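Local structure of SAM-dependent methyltransferase (Pyrococcus horikoshii, 1WZN) at residues Glu74-Ala79 and Phe92-Val97. The protein binds S-adenosyl-L-homocysteine and probably transfers a methyl group from S-adenosyl-L-methionine to an acceptor that is not specified. Residues are numbered along the deposited sequence; the frame is centred on the assembly and turned at random.
Sequences EMLRVA and FLQGDV. With SAH (S-adenosyl-L-homocysteine), chain F; SO4 (sulfate ion), chain D.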
loop_
_atom_site.group_PDB
_atom_site.type_symbol
_atom_site.label_atom_id
_atom_site.label_comp_id
_atom_site.label_asym_id
_atom_site.label_seq_id
_atom_site.Cartn_x
_atom_site.Cartn_y
_atom_site.Cartn_z
ATOM N N GLU A 74 -26.776 -27.655 12.856
ATOM C CA GLU A 74 -26.178 -26.812 13.890
ATOM C C GLU A 74 -26.664 -25.364 13.778
ATOM O O GLU A 74 -26.823 -24.670 14.789
ATOM C CB GLU A 74 -24.646 -26.861 13.809
ATOM C CG GLU A 74 -24.055 -28.248 14.063
ATOM C CD GLU A 74 -23.813 -29.033 12.786
ATOM O OE1 GLU A 74 -24.603 -28.884 11.826
ATOM O OE2 GLU A 74 -22.833 -29.808 12.745
ATOM N N MET A 75 -26.891 -24.905 12.549
ATOM C CA MET A 75 -27.384 -23.544 12.335
ATOM C C MET A 75 -28.873 -23.475 12.672
ATOM O O MET A 75 -29.326 -22.539 13.338
ATOM C CB MET A 75 -27.163 -23.111 10.881
ATOM C CG MET A 75 -25.692 -22.997 10.475
ATOM S SD MET A 75 -24.842 -21.632 11.309
ATOM C CE MET A 75 -25.436 -20.259 10.377
ATOM N N LEU A 76 -29.634 -24.463 12.204
ATOM C CA LEU A 76 -31.071 -24.517 12.465
ATOM C C LEU A 76 -31.360 -24.574 13.966
ATOM O O LEU A 76 -32.373 -24.047 14.437
ATOM C CB LEU A 76 -31.692 -25.742 11.780
ATOM C CG LEU A 76 -31.600 -25.820 10.251
ATOM C CD1 LEU A 76 -32.209 -27.123 9.757
ATOM C CD2 LEU A 76 -32.317 -24.627 9.635
ATOM N N ARG A 77 -30.471 -25.219 14.717
ATOM C CA ARG A 77 -30.653 -25.324 16.159
ATOM C C ARG A 77 -30.762 -23.927 16.760
ATOM O O ARG A 77 -31.611 -23.673 17.618
ATOM C CB ARG A 77 -29.477 -26.077 16.788
ATOM C CG ARG A 77 -29.600 -26.254 18.289
ATOM C CD ARG A 77 -28.445 -27.065 18.857
ATOM N NE ARG A 77 -28.589 -27.238 20.301
ATOM C CZ ARG A 77 -27.755 -27.945 21.060
ATOM N NH1 ARG A 77 -26.707 -28.553 20.514
ATOM N NH2 ARG A 77 -27.969 -28.044 22.366
ATOM N N VAL A 78 -29.894 -23.026 16.301
ATOM C CA VAL A 78 -29.884 -21.644 16.768
ATOM C C VAL A 78 -31.142 -20.918 16.315
ATOM O O VAL A 78 -31.773 -20.202 17.088
ATOM C CB VAL A 78 -28.643 -20.877 16.222
ATOM C CG1 VAL A 78 -28.664 -19.423 16.705
ATOM C CG2 VAL A 78 -27.366 -21.577 16.669
ATOM N N ALA A 79 -31.503 -21.095 15.049
ATOM C CA ALA A 79 -32.697 -20.450 14.512
ATOM C C ALA A 79 -33.957 -20.841 15.300
ATOM O O ALA A 79 -34.765 -19.983 15.665
ATOM C CB ALA A 79 -32.865 -20.811 13.036
ATOM N N PHE A 92 -38.694 -24.729 10.177
ATOM C CA PHE A 92 -37.289 -24.871 9.807
ATOM C C PHE A 92 -37.037 -26.307 9.349
ATOM O O PHE A 92 -37.404 -27.265 10.036
ATOM C CB PHE A 92 -36.388 -24.510 10.995
ATOM C CG PHE A 92 -36.266 -23.028 11.228
ATOM C CD1 PHE A 92 -35.588 -22.222 10.313
ATOM C CD2 PHE A 92 -36.841 -22.431 12.346
ATOM C CE1 PHE A 92 -35.483 -20.837 10.510
ATOM C CE2 PHE A 92 -36.744 -21.057 12.553
ATOM C CZ PHE A 92 -36.063 -20.254 11.635
ATOM N N LEU A 93 -36.413 -26.443 8.182
ATOM C CA LEU A 93 -36.130 -27.747 7.588
ATOM C C LEU A 93 -34.657 -27.904 7.238
ATOM O O LEU A 93 -34.008 -26.944 6.829
ATOM C CB LEU A 93 -36.927 -27.908 6.291
ATOM C CG LEU A 93 -38.430 -27.633 6.325
ATOM C CD1 LEU A 93 -38.976 -27.543 4.902
ATOM C CD2 LEU A 93 -39.116 -28.734 7.101
ATOM N N GLN A 94 -34.149 -29.125 7.370
ATOM C CA GLN A 94 -32.762 -29.403 7.013
ATOM C C GLN A 94 -32.776 -29.992 5.617
ATOM O O GLN A 94 -33.652 -30.795 5.281
ATOM C CB GLN A 94 -32.133 -30.403 7.986
ATOM C CG GLN A 94 -30.636 -30.687 7.739
ATOM C CD GLN A 94 -30.377 -31.553 6.512
ATOM O OE1 GLN A 94 -31.092 -32.528 6.267
ATOM N NE2 GLN A 94 -29.339 -31.213 5.746
ATOM N N GLY A 95 -31.814 -29.588 4.799
ATOM C CA GLY A 95 -31.742 -30.100 3.446
ATOM C C GLY A 95 -30.866 -29.230 2.570
ATOM O O GLY A 95 -30.501 -28.114 2.947
ATOM N N ASP A 96 -30.538 -29.754 1.397
ATOM C CA ASP A 96 -29.709 -29.064 0.415
ATOM C C ASP A 96 -30.645 -28.242 -0.475
ATOM O O ASP A 96 -31.655 -28.766 -0.967
ATOM C CB ASP A 96 -28.978 -30.115 -0.428
ATOM C CG ASP A 96 -27.914 -29.522 -1.334
ATOM O OD1 ASP A 96 -28.050 -28.361 -1.766
ATOM O OD2 ASP A 96 -26.942 -30.245 -1.631
ATOM N N VAL A 97 -30.329 -26.966 -0.681
ATOM C CA VAL A 97 -31.162 -26.117 -1.527
ATOM C C VAL A 97 -31.231 -26.640 -2.962
ATOM O O VAL A 97 -32.209 -26.387 -3.669
ATOM C CB VAL A 97 -30.651 -24.645 -1.588
ATOM C CG1 VAL A 97 -30.722 -24.003 -0.209
ATOM C CG2 VAL A 97 -29.232 -24.593 -2.139
HETATM N N SAH F . -29.224 -16.563 5.264
HETATM C CA SAH F . -28.449 -16.508 6.576
HETATM C CB SAH F . -27.147 -17.261 6.617
HETATM C CG SAH F . -25.998 -16.904 5.688
HETATM S SD SAH F . -24.665 -18.139 6.032
HETATM C C SAH F . -28.240 -14.960 6.899
HETATM O O SAH F . -28.688 -14.097 6.121
HETATM O OXT SAH F . -27.609 -14.698 7.998
HETATM C "C5'" SAH F . -24.711 -19.222 4.656
HETATM C "C4'" SAH F . -25.676 -20.475 4.933
HETATM O "O4'" SAH F . -25.550 -21.241 3.729
HETATM C "C3'" SAH F . -25.240 -21.420 6.029
HETATM O "O3'" SAH F . -26.229 -21.486 7.057
HETATM C "C2'" SAH F . -25.000 -22.781 5.253
HETATM O "O2'" SAH F . -25.287 -23.920 6.054
HETATM C "C1'" SAH F . -25.905 -22.622 4.045
HETATM N N9 SAH F . -25.655 -23.382 2.967
HETATM C C8 SAH F . -24.545 -23.521 2.144
HETATM N N7 SAH F . -24.674 -24.367 1.176
HETATM C C5 SAH F . -25.995 -24.873 1.329
HETATM C C6 SAH F . -26.731 -25.839 0.564
HETATM N N6 SAH F . -26.238 -26.472 -0.510
HETATM N N1 SAH F . -28.012 -26.081 1.017
HETATM C C2 SAH F . -28.550 -25.458 2.105
HETATM N N3 SAH F . -27.873 -24.525 2.862
HETATM C C4 SAH F . -26.608 -24.284 2.419
HETATM S S SO4 D . -31.373 -25.640 22.401
HETATM O O1 SO4 D . -31.693 -26.380 21.165
HETATM O O2 SO4 D . -32.055 -24.331 22.393
HETATM O O3 SO4 D . -29.914 -25.439 22.486
HETATM O O4 SO4 D . -31.833 -26.423 23.565
#
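Ala79 sets its CB over one face of the Phe92 ring, in a CH-pi contact 3.8 Å from the ring centroid. The methyl is displaced toward the rim, with Phe92 CZ 3.5 Å from Ala79 CB. Here the helix of a Rossmann-like beta-alpha-beta unit packs on its second strand, running nearly antiparallel to it at 172°. About one helical turn back from Ala79, Leu76 covers the strand with its two methyls. Its CG is anti to the carbonyl carbon (chi1 -62°), which turns the isobutyl end to the strand although its first bond does not point there. CD1 lies 3.4 Å from Leu93 O, and CD2 meets Phe92 CD1 obliquely. CD1 also touches CB of Gln94, whose NE2 is hydrogen-bonded to Leu71 O. Backbone hydrogen bonds of Leu93 with Gly68 and Asp70, and of Gly95 with Asp70, tie this edge strand to strand 65-70. From the helix, Met75 CE approaches ribose O3' of S-adenosyl-L-homocysteine. After the strand, Gly95 to Val97 line the adenine. Val97 CG1 packs against adenine C2, and the backbone N of Val97 donates to adenine N1. Asp96 OD1 accepts a bond from Leu98 N, which would help orient the carboxylate. The adenine amino group N6 also donates to Asp96 OD1 at 2.9 Å, almost straight at 173°.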